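Xylan esterase 1 (Thermoanaerobacterium sp. 'JW/SL YS485', PDB 3FCY) probably removes acetyl groups from xylan and related esters as a calcium-binding carbohydrate esterase of family CE7 with an alpha/beta-hydrolase fold. Local coordinates at residues K107-I112 and E199-V204; A218-R223 and K280-R285; K226-Y231 and Q339-L344; K287-M292 and Q314-I319. All blocks are in the same frame, centred on the assembly; numbering follows the deposited sequence.

Contacts 1, 3 and 4 all draw on the central sheet, whose strands 108-114, 202-207, 226-230, 289-295 and 317-322 lie in that order. Contacts 1 and 3 have centres about 11 Å apart and are joined by Val228 N, 2.9 Å from Val204 O. Contacts 3 and 4, centres about 9 Å apart, meet where Val227 N lies 2.8 Å from Asp289 O and where Lys226 pairs with Asp289. Contact 2 packs on one side of the sheet, its Ala218 CB 3.4 Å from Val227 CG2 of contact 3. Calcium is bound within contact 3, whose Val228 side chain lies about 12 Å from that of the predicted nucleophile Ser208.

Contact 1 of 4, residues K107-I112 and E199-V204; sequences KHPALI and EDRVGV
Ala110, Leu111 and Ile112 pair in parallel with Val202, Gly203 and Val204, the strand axes approaching to 4.6 Å with 19° between their directions. Both are inner strands of the central sheet of the alpha/beta-hydrolase fold, and strand 202-207 leads into the probable nucleophile elbow at Ser208. Three backbone hydrogen bonds set the register: Ala110 N to Arg201 O, Gly203 N to Ala110 O (2.9 Å) and Ile112 N to Gly203 O (2.8 Å). The carbonyls of Ala110 and Gly203 each take a second, CA-H contact, from Val202 and Leu111 respectively.

One face of the sheet carries Ala110, Ile112, Val202 and Val204 and is covered by helices 176-192 and 209-220. Ile112 has CG1 anti to its carbonyl carbon (chi1 -55°), which sends the longer branch toward Val202 and brings CD1 within 4.1 Å of Val202 CG1, while its CB meets Val204 CG1. Leu111 faces the other side, where its partner is Gly203; there it leans over the bare backbone, with CD1 3.6 Å from Gly203 O, and Met341 of helix 333-342 packs against the same methyl.

At the start of the pairing Pro109 and Arg201 lie side by side and point the same way, with Pro109 CG 3.9 Å from Arg201 CB. The extended arginine continues past the ring to a salt bridge with Asp198 and hydrogen bonds to Leu344 O and Ser346 OG. Pro109 CB also lies 3.3 Å from Arg201 O.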
loop_
_atom_site.group_PDB
_atom_site.type_symbol
_atom_site.label_atom_id
_atom_site.label_comp_id
_atom_site.label_asym_id
_atom_site.label_seq_id
_atom_site.Cartn_x
_atom_site.Cartn_y
_atom_site.Cartn_z
ATOM N N LYS A 107 39.421 -18.811 -32.614
ATOM C CA LYS A 107 38.283 -17.905 -32.558
ATOM C C LYS A 107 37.041 -18.666 -32.102
ATOM O O LYS A 107 36.958 -19.887 -32.257
ATOM C CB LYS A 107 38.041 -17.274 -33.936
ATOM C CG LYS A 107 39.212 -16.432 -34.445
ATOM C CD LYS A 107 39.034 -16.044 -35.911
ATOM C CE LYS A 107 38.199 -14.790 -36.079
ATOM N NZ LYS A 107 38.967 -13.556 -35.724
ATOM N N HIS A 108 36.077 -17.940 -31.544
ATOM C CA HIS A 108 34.850 -18.554 -31.044
ATOM C C HIS A 108 33.740 -17.513 -30.916
ATOM O O HIS A 108 33.954 -16.336 -31.204
ATOM C CB HIS A 108 35.132 -19.203 -29.689
ATOM C CG HIS A 108 35.883 -18.316 -28.745
ATOM N ND1 HIS A 108 35.350 -17.150 -28.238
ATOM C CD2 HIS A 108 37.137 -18.408 -28.241
ATOM C CE1 HIS A 108 36.244 -16.561 -27.463
ATOM N NE2 HIS A 108 37.337 -17.304 -27.449
ATOM N N PRO A 109 32.534 -17.936 -30.495
ATOM C CA PRO A 109 31.426 -16.987 -30.351
ATOM C C PRO A 109 31.629 -15.997 -29.213
ATOM O O PRO A 109 32.485 -16.185 -28.344
ATOM C CB PRO A 109 30.215 -17.894 -30.100
ATOM C CG PRO A 109 30.605 -19.187 -30.760
ATOM C CD PRO A 109 32.049 -19.319 -30.352
ATOM N N ALA A 110 30.826 -14.940 -29.228
ATOM C CA ALA A 110 30.882 -13.922 -28.192
ATOM C C ALA A 110 29.458 -13.493 -27.866
ATOM O O ALA A 110 28.568 -13.527 -28.723
ATOM C CB ALA A 110 31.701 -12.722 -28.667
ATOM N N LEU A 111 29.245 -13.112 -26.614
ATOM C CA LEU A 111 27.940 -12.653 -26.169
ATOM C C LEU A 111 28.103 -11.267 -25.561
ATOM O O LEU A 111 29.028 -11.035 -24.783
ATOM C CB LEU A 111 27.362 -13.604 -25.114
ATOM C CG LEU A 111 26.107 -13.107 -24.367
ATOM C CD1 LEU A 111 24.912 -13.062 -25.311
ATOM C CD2 LEU A 111 25.807 -14.038 -23.199
ATOM N N ILE A 112 27.215 -10.348 -25.928
ATOM C CA ILE A 112 27.252 -8.999 -25.378
ATOM C C ILE A 112 25.968 -8.781 -24.577
ATOM O O ILE A 112 24.867 -8.804 -25.130
ATOM C CB ILE A 112 27.328 -7.921 -26.482
ATOM C CG1 ILE A 112 28.529 -8.183 -27.398
ATOM C CG2 ILE A 112 27.471 -6.542 -25.841
ATOM C CD1 ILE A 112 28.602 -7.237 -28.600
ATOM N N GLU A 199 33.670 -12.971 -36.004
ATOM C CA GLU A 199 32.700 -11.912 -36.253
ATOM C C GLU A 199 31.319 -12.356 -36.729
ATOM O O GLU A 199 30.372 -11.565 -36.699
ATOM C CB GLU A 199 33.273 -10.893 -37.240
ATOM C CG GLU A 199 33.184 -11.296 -38.700
ATOM C CD GLU A 199 33.636 -10.176 -39.622
ATOM O OE1 GLU A 199 34.857 -9.900 -39.668
ATOM O OE2 GLU A 199 32.767 -9.564 -40.286
ATOM N N ASP A 200 31.193 -13.608 -37.163
ATOM C CA ASP A 200 29.903 -14.115 -37.626
ATOM C C ASP A 200 29.180 -14.927 -36.555
ATOM O O ASP A 200 28.123 -15.497 -36.816
ATOM C CB ASP A 200 30.068 -14.998 -38.871
ATOM C CG ASP A 200 30.518 -14.218 -40.092
ATOM O OD1 ASP A 200 30.069 -13.064 -40.269
ATOM O OD2 ASP A 200 31.309 -14.773 -40.886
ATOM N N ARG A 201 29.753 -14.984 -35.356
ATOM C CA ARG A 201 29.154 -15.742 -34.261
ATOM C C ARG A 201 28.996 -14.875 -33.003
ATOM O O ARG A 201 29.467 -15.235 -31.922
ATOM C CB ARG A 201 30.022 -16.973 -33.955
ATOM C CG ARG A 201 30.259 -17.902 -35.162
ATOM C CD ARG A 201 31.214 -19.046 -34.820
ATOM N NE ARG A 201 31.638 -19.801 -36.004
ATOM C CZ ARG A 201 30.972 -20.824 -36.541
ATOM N NH1 ARG A 201 29.829 -21.244 -36.008
ATOM N NH2 ARG A 201 31.452 -21.428 -37.619
ATOM N N VAL A 202 28.339 -13.728 -33.153
ATOM C CA VAL A 202 28.132 -12.812 -32.032
ATOM C C VAL A 202 26.653 -12.668 -31.686
ATOM O O VAL A 202 25.816 -12.458 -32.562
ATOM C CB VAL A 202 28.707 -11.397 -32.334
ATOM C CG1 VAL A 202 28.366 -10.437 -31.196
ATOM C CG2 VAL A 202 30.219 -11.470 -32.508
ATOM N N GLY A 203 26.346 -12.793 -30.398
ATOM C CA GLY A 203 24.979 -12.660 -29.934
ATOM C C GLY A 203 24.873 -11.567 -28.882
ATOM O O GLY A 203 25.860 -11.224 -28.225
ATOM N N VAL A 204 23.678 -11.006 -28.730
ATOM C CA VAL A 204 23.443 -9.955 -27.743
ATOM C C VAL A 204 22.223 -10.351 -26.922
ATOM O O VAL A 204 21.308 -11.003 -27.432
ATOM C CB VAL A 204 23.210 -8.580 -28.421
ATOM C CG1 VAL A 204 24.399 -8.240 -29.318
ATOM C CG2 VAL A 204 21.932 -8.597 -29.233
#

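Contact 2 of 4, residues A218-R223 and K280-R285; sequences AALEPR and KNLAKR
Ala219 sits against the backbone of the 280-285 turn, its methyl CB 3.4 Å from Leu282 O and 3.8 Å from Leu282 CB. The small side chain allows a close approach, as the 4.8 Å between Ala219 CA and Arg285 CA attests. Beside it Arg285 CB lies 3.4 Å from Ala219 O. No direct hydrogen bond crosses the contact; the same carbonyl instead accepts one from a water at 2.8 Å from Ala219 O, which accepts from Arg285 NH1. Leu220 completes the first shell by bringing CD2 to 4.2 Å from Leu282 CD2, and that methyl also approaches the Arg285 guanidinium obliquely.

Two further bonds hold Arg285 in place. Its N bonds to Leu282 O, closing the 3-10 turn that presents both residues to Ala219, and its chain, extended from CG to NE, takes NH2 to a salt bridge with Asp51. Separately, in the turn after helix 209-220, Arg223 grips Glu221 side-on through NE and NH2, with NE 3.0 Å from Glu221 OE2. Both carboxylate oxygens are met from well above their plane, whereas Arg223 N uses the anti lone pair of OE2.

Phe50 and Trp54 of helix 50-62 and Phe181 of helix 176-192 cover Leu282. Trp54 and Ala185 also touch Leu220, so in this alpha/beta-hydrolase fold the C-terminal end of helix 209-220 packs against helices 50-62 and 176-192, away from the calcium.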
loop_
_atom_site.group_PDB
_atom_site.type_symbol
_atom_site.label_atom_id
_atom_site.label_comp_id
_atom_site.label_asym_id
_atom_site.label_seq_id
_atom_site.Cartn_x
_atom_site.Cartn_y
_atom_site.Cartn_z
ATOM N N ALA A 218 21.278 -5.091 -32.425
ATOM C CA ALA A 218 21.181 -6.016 -33.549
ATOM C C ALA A 218 20.588 -5.325 -34.772
ATOM O O ALA A 218 20.746 -5.795 -35.901
ATOM C CB ALA A 218 20.330 -7.224 -33.166
ATOM N N ALA A 219 19.907 -4.207 -34.544
ATOM C CA ALA A 219 19.295 -3.459 -35.639
ATOM C C ALA A 219 20.312 -2.535 -36.300
ATOM O O ALA A 219 20.352 -2.414 -37.527
ATOM C CB ALA A 219 18.114 -2.645 -35.122
ATOM N N LEU A 220 21.136 -1.892 -35.478
ATOM C CA LEU A 220 22.143 -0.959 -35.967
ATOM C C LEU A 220 23.434 -1.637 -36.421
ATOM O O LEU A 220 24.241 -1.037 -37.137
ATOM C CB LEU A 220 22.419 0.100 -34.897
ATOM C CG LEU A 220 21.205 1.009 -34.649
ATOM C CD1 LEU A 220 21.415 1.846 -33.395
ATOM C CD2 LEU A 220 20.976 1.907 -35.871
ATOM N N GLU A 221 23.632 -2.879 -35.990
ATOM C CA GLU A 221 24.789 -3.672 -36.400
ATOM C C GLU A 221 24.216 -5.010 -36.859
ATOM O O GLU A 221 24.258 -6.002 -36.128
ATOM C CB GLU A 221 25.775 -3.887 -35.248
ATOM C CG GLU A 221 26.915 -4.849 -35.596
ATOM C CD GLU A 221 27.582 -4.515 -36.927
ATOM O OE1 GLU A 221 28.457 -3.627 -36.961
ATOM O OE2 GLU A 221 27.217 -5.139 -37.947
ATOM N N PRO A 222 23.665 -5.044 -38.086
ATOM C CA PRO A 222 23.048 -6.216 -38.724
ATOM C C PRO A 222 23.896 -7.487 -38.725
ATOM O O PRO A 222 23.373 -8.582 -38.948
ATOM C CB PRO A 222 22.752 -5.725 -40.143
ATOM C CG PRO A 222 22.578 -4.251 -39.972
ATOM C CD PRO A 222 23.696 -3.906 -39.022
ATOM N N ARG A 223 25.197 -7.349 -38.482
ATOM C CA ARG A 223 26.072 -8.514 -38.456
ATOM C C ARG A 223 25.797 -9.393 -37.239
ATOM O O ARG A 223 26.135 -10.580 -37.240
ATOM C CB ARG A 223 27.549 -8.090 -38.479
ATOM C CG ARG A 223 28.035 -7.577 -39.838
ATOM C CD ARG A 223 29.536 -7.281 -39.825
ATOM N NE ARG A 223 29.864 -6.151 -38.960
ATOM C CZ ARG A 223 31.091 -5.853 -38.538
ATOM N NH1 ARG A 223 32.126 -6.601 -38.896
ATOM N NH2 ARG A 223 31.284 -4.802 -37.750
ATOM N N LYS A 280 10.703 -0.626 -31.565
ATOM C CA LYS A 280 9.785 -1.305 -32.468
ATOM C C LYS A 280 9.987 -0.757 -33.880
ATOM O O LYS A 280 9.630 -1.413 -34.857
ATOM C CB LYS A 280 8.328 -1.105 -32.033
ATOM C CG LYS A 280 7.626 0.059 -32.711
ATOM C CD LYS A 280 6.183 0.178 -32.265
ATOM C CE LYS A 280 5.449 1.223 -33.087
ATOM N NZ LYS A 280 6.181 2.520 -33.119
ATOM N N ASN A 281 10.560 0.443 -33.987
ATOM C CA ASN A 281 10.801 1.051 -35.295
ATOM C C ASN A 281 12.119 0.569 -35.901
ATOM O O ASN A 281 12.263 0.500 -37.122
ATOM C CB ASN A 281 10.815 2.583 -35.204
ATOM C CG ASN A 281 9.440 3.175 -34.908
ATOM O OD1 ASN A 281 8.412 2.600 -35.260
ATOM N ND2 ASN A 281 9.422 4.343 -34.275
ATOM N N LEU A 282 13.081 0.243 -35.045
ATOM C CA LEU A 282 14.380 -0.246 -35.499
ATOM C C LEU A 282 14.311 -1.743 -35.798
ATOM O O LEU A 282 15.090 -2.267 -36.591
ATOM C CB LEU A 282 15.440 -0.006 -34.416
ATOM C CG LEU A 282 15.972 1.411 -34.201
ATOM C CD1 LEU A 282 16.861 1.458 -32.961
ATOM C CD2 LEU A 282 16.755 1.838 -35.437
ATOM N N ALA A 283 13.366 -2.417 -35.152
ATOM C CA ALA A 283 13.184 -3.857 -35.280
ATOM C C ALA A 283 13.256 -4.432 -36.693
ATOM O O ALA A 283 13.767 -5.536 -36.883
ATOM C CB ALA A 283 11.870 -4.264 -34.628
ATOM N N LYS A 284 12.759 -3.696 -37.681
ATOM C CA LYS A 284 12.763 -4.191 -39.056
ATOM C C LYS A 284 14.156 -4.389 -39.649
ATOM O O LYS A 284 14.307 -5.080 -40.654
ATOM C CB LYS A 284 11.955 -3.253 -39.959
ATOM C CG LYS A 284 12.626 -1.921 -40.233
ATOM C CD LYS A 284 11.752 -1.036 -41.103
ATOM C CE LYS A 284 12.430 0.299 -41.382
ATOM N NZ LYS A 284 12.746 1.032 -40.120
ATOM N N ARG A 285 15.170 -3.799 -39.025
ATOM C CA ARG A 285 16.542 -3.904 -39.523
ATOM C C ARG A 285 17.304 -5.134 -39.059
ATOM O O ARG A 285 18.314 -5.506 -39.659
ATOM C CB ARG A 285 17.350 -2.675 -39.115
ATOM C CG ARG A 285 16.803 -1.369 -39.631
ATOM C CD ARG A 285 17.768 -0.249 -39.322
ATOM N NE ARG A 285 17.376 0.982 -39.990
ATOM C CZ ARG A 285 18.224 1.944 -40.330
ATOM N NH1 ARG A 285 19.516 1.816 -40.059
ATOM N NH2 ARG A 285 17.775 3.023 -40.952
HETATM O O HOH W 1 21.337 -0.901 -39.687
#

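Contact 3 of 4, residues K226-Y231 and Q339-L344; sequences KVVSEY and QFMLEL. With CA (calcium ion), chain D.
Lys226, at the start of central strand 226-230, is covered by the last turn of helix 333-342, the C-terminal helix packed on this alpha/beta-hydrolase sheet, and by the residues that follow it. Its aliphatic part touches three residues in turn. CB lies 3.7 Å from Met341 SD, and CG packs unusually tightly on Leu344, 3.3 Å from CD2. A bend at chi2 (-63°) then carries CD over one face of the Phe340 ring, 4.1 Å from the centroid and offset toward the rim. The ammonium NZ stays near that ring in an off-centre cation-pi contact and makes a salt bridge to Glu343 OE1 at 2.8 Å, on the anti side and 32° out of the carboxylate plane. A second salt bridge, to Asp289, places this buried charge between two carboxylates. A methionine here, with no ammonium group, would probably leave Glu343 OE1 without its cationic partner and Asp289 with one positive neighbour fewer.

Val227 turns its side chain from the helix, yet its carbonyl O comes 3.6 Å from Phe340 CE2. Val228 follows with CG2, which meets Met341 CE at a tight 3.5 Å and Phe340 CD2 at 3.7 Å; Phe333 and Ala337 of the same helix also cover it.

Glu343 also serves the calcium site, through its main chain: its O lies 2.6 Å from the calcium ion, with Tyr345 O and a water as further ligands.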
loop_
_atom_site.group_PDB
_atom_site.type_symbol
_atom_site.label_atom_id
_atom_site.label_comp_id
_atom_site.label_asym_id
_atom_site.label_seq_id
_atom_site.Cartn_x
_atom_site.Cartn_y
_atom_site.Cartn_z
ATOM N N LYS A 226 22.715 -13.542 -33.218
ATOM C CA LYS A 226 21.664 -13.994 -32.297
ATOM C C LYS A 226 21.196 -12.867 -31.379
ATOM O O LYS A 226 21.994 -12.026 -30.953
ATOM C CB LYS A 226 22.160 -15.160 -31.427
ATOM C CG LYS A 226 22.367 -16.482 -32.157
ATOM C CD LYS A 226 21.084 -17.039 -32.746
ATOM C CE LYS A 226 21.343 -18.397 -33.378
ATOM N NZ LYS A 226 20.175 -18.958 -34.101
ATOM N N VAL A 227 19.905 -12.866 -31.058
ATOM C CA VAL A 227 19.338 -11.830 -30.199
ATOM C C VAL A 227 18.355 -12.373 -29.166
ATOM O O VAL A 227 17.357 -13.002 -29.519
ATOM C CB VAL A 227 18.582 -10.765 -31.027
ATOM C CG1 VAL A 227 18.202 -9.587 -30.139
ATOM C CG2 VAL A 227 19.430 -10.314 -32.212
ATOM N N VAL A 228 18.646 -12.143 -27.891
ATOM C CA VAL A 228 17.740 -12.565 -26.829
ATOM C C VAL A 228 17.246 -11.287 -26.164
ATOM O O VAL A 228 18.026 -10.537 -25.569
ATOM C CB VAL A 228 18.428 -13.474 -25.783
ATOM C CG1 VAL A 228 17.461 -13.764 -24.634
ATOM C CG2 VAL A 228 18.854 -14.798 -26.437
ATOM N N SER A 229 15.950 -11.032 -26.300
ATOM C CA SER A 229 15.327 -9.841 -25.737
ATOM C C SER A 229 14.217 -10.229 -24.768
ATOM O O SER A 229 13.146 -10.691 -25.174
ATOM C CB SER A 229 14.767 -8.975 -26.866
ATOM O OG SER A 229 14.254 -7.755 -26.370
ATOM N N GLU A 230 14.486 -10.039 -23.482
ATOM C CA GLU A 230 13.537 -10.376 -22.430
ATOM C C GLU A 230 12.705 -9.172 -22.008
ATOM O O GLU A 230 13.250 -8.158 -21.575
ATOM C CB GLU A 230 14.296 -10.951 -21.235
ATOM C CG GLU A 230 15.045 -12.222 -21.587
ATOM C CD GLU A 230 15.881 -12.765 -20.451
ATOM O OE1 GLU A 230 15.341 -12.958 -19.343
ATOM O OE2 GLU A 230 17.082 -13.014 -20.673
ATOM N N TYR A 231 11.385 -9.303 -22.127
ATOM C CA TYR A 231 10.452 -8.228 -21.783
ATOM C C TYR A 231 11.084 -6.861 -22.023
ATOM O O TYR A 231 11.304 -6.085 -21.091
ATOM C CB TYR A 231 9.970 -8.367 -20.325
ATOM C CG TYR A 231 11.013 -8.763 -19.294
ATOM C CD1 TYR A 231 11.553 -7.821 -18.416
ATOM C CD2 TYR A 231 11.409 -10.092 -19.151
ATOM C CE1 TYR A 231 12.456 -8.198 -17.413
ATOM C CE2 TYR A 231 12.310 -10.478 -18.157
ATOM C CZ TYR A 231 12.827 -9.529 -17.290
ATOM O OH TYR A 231 13.702 -9.916 -16.301
ATOM N N GLN A 339 20.631 -22.269 -24.689
ATOM C CA GLN A 339 20.605 -23.254 -25.763
ATOM C C GLN A 339 20.510 -22.503 -27.090
ATOM O O GLN A 339 21.108 -22.905 -28.084
ATOM C CB GLN A 339 19.412 -24.196 -25.602
ATOM C CG GLN A 339 19.536 -25.186 -24.445
ATOM C CD GLN A 339 20.726 -26.128 -24.600
ATOM O OE1 GLN A 339 21.031 -26.580 -25.703
ATOM N NE2 GLN A 339 21.392 -26.437 -23.488
ATOM N N PHE A 340 19.766 -21.398 -27.089
ATOM C CA PHE A 340 19.596 -20.570 -28.285
ATOM C C PHE A 340 20.940 -19.952 -28.669
ATOM O O PHE A 340 21.309 -19.921 -29.848
ATOM C CB PHE A 340 18.580 -19.459 -28.005
ATOM C CG PHE A 340 18.274 -18.580 -29.193
ATOM C CD1 PHE A 340 17.576 -19.081 -30.292
ATOM C CD2 PHE A 340 18.635 -17.234 -29.188
ATOM C CE1 PHE A 340 17.233 -18.252 -31.367
ATOM C CE2 PHE A 340 18.298 -16.397 -30.255
ATOM C CZ PHE A 340 17.591 -16.912 -31.347
ATOM N N MET A 341 21.670 -19.461 -27.670
ATOM C CA MET A 341 22.969 -18.842 -27.919
ATOM C C MET A 341 24.006 -19.874 -28.346
ATOM O O MET A 341 24.864 -19.583 -29.179
ATOM C CB MET A 341 23.465 -18.094 -26.673
ATOM C CG MET A 341 22.808 -16.727 -26.470
ATOM S SD MET A 341 23.125 -15.594 -27.858
ATOM C CE MET A 341 22.144 -14.174 -27.388
ATOM N N LEU A 342 23.925 -21.073 -27.774
ATOM C CA LEU A 342 24.859 -22.136 -28.121
ATOM C C LEU A 342 24.755 -22.474 -29.605
ATOM O O LEU A 342 25.656 -23.095 -30.170
ATOM C CB LEU A 342 24.607 -23.378 -27.255
ATOM C CG LEU A 342 25.121 -23.232 -25.815
ATOM C CD1 LEU A 342 24.720 -24.436 -24.966
ATOM C CD2 LEU A 342 26.642 -23.079 -25.848
ATOM N N GLU A 343 23.658 -22.056 -30.233
ATOM C CA GLU A 343 23.457 -22.271 -31.665
ATOM C C GLU A 343 24.492 -21.475 -32.472
ATOM O O GLU A 343 24.541 -21.574 -33.690
ATOM C CB GLU A 343 22.051 -21.817 -32.092
ATOM C CG GLU A 343 20.915 -22.786 -31.762
ATOM C CD GLU A 343 19.538 -22.218 -32.112
ATOM O OE1 GLU A 343 19.422 -21.448 -33.093
ATOM O OE2 GLU A 343 18.563 -22.554 -31.412
ATOM N N LEU A 344 25.305 -20.658 -31.806
ATOM C CA LEU A 344 26.312 -19.877 -32.523
ATOM C C LEU A 344 27.479 -20.752 -32.999
ATOM O O LEU A 344 28.157 -20.419 -33.969
ATOM C CB LEU A 344 26.827 -18.731 -31.641
ATOM C CG LEU A 344 25.806 -17.603 -31.441
ATOM C CD1 LEU A 344 26.291 -16.622 -30.375
ATOM C CD2 LEU A 344 25.577 -16.893 -32.775
HETATM CA CA CA D . 24.710 -24.009 -34.656
HETATM O O HOH W 2 24.654 -25.826 -32.605
#

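Contact 4 of 4, residues K287-M292 and Q314-I319; sequences KGDVLM and QSKKDI
Val290 and Met292 form the main backbone hydrogen bonds to the neighbouring strand, Val290 N to Lys316 O at 2.8 Å and Met292 N to Asp318 O at 2.9 Å. Between them the return bond from Asp318 N to Val290 O is weak, bent to 135° at the hydrogen. The 3° between the strand axes shows a nearly exact parallel alignment.

One side-chain hydrogen bond precedes the strands: Ser315 OG gives its proton to Gly288 O at 2.6 Å. With chi1 at 58°, OG stands between its own backbone N and carbonyl carbon, facing that acceptor. Replaced by alanine, this position would lack the hydroxyl, and Gly288 O would probably lose its short bond to the loop before strand 317-322.

The pairing closes a beta-alpha-beta unit of the alpha/beta-hydrolase sheet, in which helix 303-310 links strand 289-295 to strand 317-322, at one edge of the sheet within this chain.

Among the charges, Asp289 turns OD2 to salt bridges with Lys226 and Arg225, and Lys316 makes a weak one with Asp318.

Waters join the polar groups. One donates to both Lys287 O and Asp289 OD1, the latter at 2.6 Å. Another accepts from Lys316 NZ and donates to Val290 O and Asp318 OD2.

In the packing, Asp289 OD1 lies 3.3 Å from Lys316 CB. Apolar contact falls on the face carrying Val290, Met292, Lys317 and Ile319: Met292 CB touches Ile319 CG1 at 3.9 Å, and Tyr310 of helix 303-310 packs on both residues.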
loop_
_atom_site.group_PDB
_atom_site.type_symbol
_atom_site.label_atom_id
_atom_site.label_comp_id
_atom_site.label_asym_id
_atom_site.label_seq_id
_atom_site.Cartn_x
_atom_site.Cartn_y
_atom_site.Cartn_z
ATOM N N LYS A 287 18.758 -8.690 -38.505
ATOM C CA LYS A 287 18.993 -9.793 -39.430
ATOM C C LYS A 287 19.213 -11.099 -38.672
ATOM O O LYS A 287 18.903 -12.177 -39.174
ATOM C CB LYS A 287 20.226 -9.509 -40.295
ATOM C CG LYS A 287 20.259 -8.116 -40.911
ATOM C CD LYS A 287 19.126 -7.892 -41.897
ATOM C CE LYS A 287 19.328 -8.697 -43.171
ATOM N NZ LYS A 287 18.251 -8.440 -44.175
ATOM N N GLY A 288 19.753 -10.996 -37.462
ATOM C CA GLY A 288 20.010 -12.189 -36.674
ATOM C C GLY A 288 18.738 -12.861 -36.205
ATOM O O GLY A 288 17.650 -12.301 -36.341
ATOM N N ASP A 289 18.868 -14.071 -35.665
ATOM C CA ASP A 289 17.711 -14.801 -35.155
ATOM C C ASP A 289 17.338 -14.194 -33.809
ATOM O O ASP A 289 18.214 -13.817 -33.026
ATOM C CB ASP A 289 18.035 -16.287 -34.979
ATOM C CG ASP A 289 18.524 -16.936 -36.264
ATOM O OD1 ASP A 289 18.050 -16.545 -37.355
ATOM O OD2 ASP A 289 19.374 -17.847 -36.181
ATOM N N VAL A 290 16.041 -14.115 -33.535
ATOM C CA VAL A 290 15.569 -13.526 -32.290
ATOM C C VAL A 290 14.736 -14.463 -31.419
ATOM O O VAL A 290 13.909 -15.224 -31.916
ATOM C CB VAL A 290 14.721 -12.267 -32.581
ATOM C CG1 VAL A 290 14.300 -11.601 -31.270
ATOM C CG2 VAL A 290 15.517 -11.296 -33.452
ATOM N N LEU A 291 14.983 -14.411 -30.116
ATOM C CA LEU A 291 14.225 -15.191 -29.142
ATOM C C LEU A 291 13.825 -14.190 -28.069
ATOM O O LEU A 291 14.683 -13.550 -27.453
ATOM C CB LEU A 291 15.071 -16.300 -28.507
ATOM C CG LEU A 291 14.370 -17.041 -27.356
ATOM C CD1 LEU A 291 13.130 -17.768 -27.888
ATOM C CD2 LEU A 291 15.326 -18.036 -26.705
ATOM N N MET A 292 12.524 -14.046 -27.850
ATOM C CA MET A 292 12.034 -13.107 -26.851
ATOM C C MET A 292 11.119 -13.802 -25.852
ATOM O O MET A 292 10.695 -14.937 -26.071
ATOM C CB MET A 292 11.267 -11.968 -27.536
ATOM C CG MET A 292 12.121 -11.064 -28.420
ATOM S SD MET A 292 11.147 -9.785 -29.279
ATOM C CE MET A 292 10.354 -8.999 -27.902
ATOM N N GLN A 314 11.555 -9.076 -38.904
ATOM C CA GLN A 314 11.390 -9.851 -40.130
ATOM C C GLN A 314 12.295 -11.074 -40.219
ATOM O O GLN A 314 12.083 -11.937 -41.065
ATOM C CB GLN A 314 11.634 -8.960 -41.352
ATOM C CG GLN A 314 10.732 -7.742 -41.426
ATOM C CD GLN A 314 10.963 -6.918 -42.686
ATOM O OE1 GLN A 314 12.090 -6.506 -42.976
ATOM N NE2 GLN A 314 9.893 -6.672 -43.437
ATOM N N SER A 315 13.309 -11.148 -39.362
ATOM C CA SER A 315 14.216 -12.290 -39.379
ATOM C C SER A 315 13.589 -13.464 -38.633
ATOM O O SER A 315 12.458 -13.371 -38.163
ATOM C CB SER A 315 15.558 -11.916 -38.743
ATOM O OG SER A 315 15.392 -11.469 -37.410
ATOM N N LYS A 316 14.318 -14.569 -38.535
ATOM C CA LYS A 316 13.811 -15.751 -37.844
ATOM C C LYS A 316 13.581 -15.350 -36.389
ATOM O O LYS A 316 14.472 -14.794 -35.746
ATOM C CB LYS A 316 14.830 -16.893 -37.954
ATOM C CG LYS A 316 14.355 -18.241 -37.424
ATOM C CD LYS A 316 14.691 -18.422 -35.956
ATOM C CE LYS A 316 14.397 -19.848 -35.500
ATOM N NZ LYS A 316 14.921 -20.115 -34.127
ATOM N N LYS A 317 12.388 -15.631 -35.873
ATOM C CA LYS A 317 12.055 -15.244 -34.505
ATOM C C LYS A 317 11.069 -16.172 -33.802
ATOM O O LYS A 317 10.336 -16.936 -34.437
ATOM C CB LYS A 317 11.465 -13.834 -34.517
ATOM C CG LYS A 317 10.113 -13.784 -35.224
ATOM C CD LYS A 317 9.607 -12.367 -35.430
ATOM C CE LYS A 317 8.222 -12.379 -36.059
ATOM N NZ LYS A 317 7.705 -11.008 -36.314
ATOM N N ASP A 318 11.052 -16.070 -32.476
ATOM C CA ASP A 318 10.163 -16.848 -31.625
ATOM C C ASP A 318 9.984 -16.086 -30.312
ATOM O O ASP A 318 10.895 -15.377 -29.866
ATOM C CB ASP A 318 10.755 -18.237 -31.347
ATOM C CG ASP A 318 10.734 -19.141 -32.577
ATOM O OD1 ASP A 318 9.623 -19.520 -33.015
ATOM O OD2 ASP A 318 11.822 -19.470 -33.107
ATOM N N ILE A 319 8.811 -16.222 -29.701
ATOM C CA ILE A 319 8.540 -15.547 -28.442
ATOM C C ILE A 319 7.899 -16.511 -27.439
ATOM O O ILE A 319 6.964 -17.249 -27.766
ATOM C CB ILE A 319 7.637 -14.296 -28.666
ATOM C CG1 ILE A 319 7.605 -13.435 -27.399
ATOM C CG2 ILE A 319 6.226 -14.717 -29.054
ATOM C CD1 ILE A 319 6.949 -12.090 -27.594
HETATM O O HOH W 3 17.645 -14.493 -38.822
HETATM O O HOH W 4 17.615 -20.119 -34.649
HETATM O O HOH W 5 14.230 -17.919 -32.772
#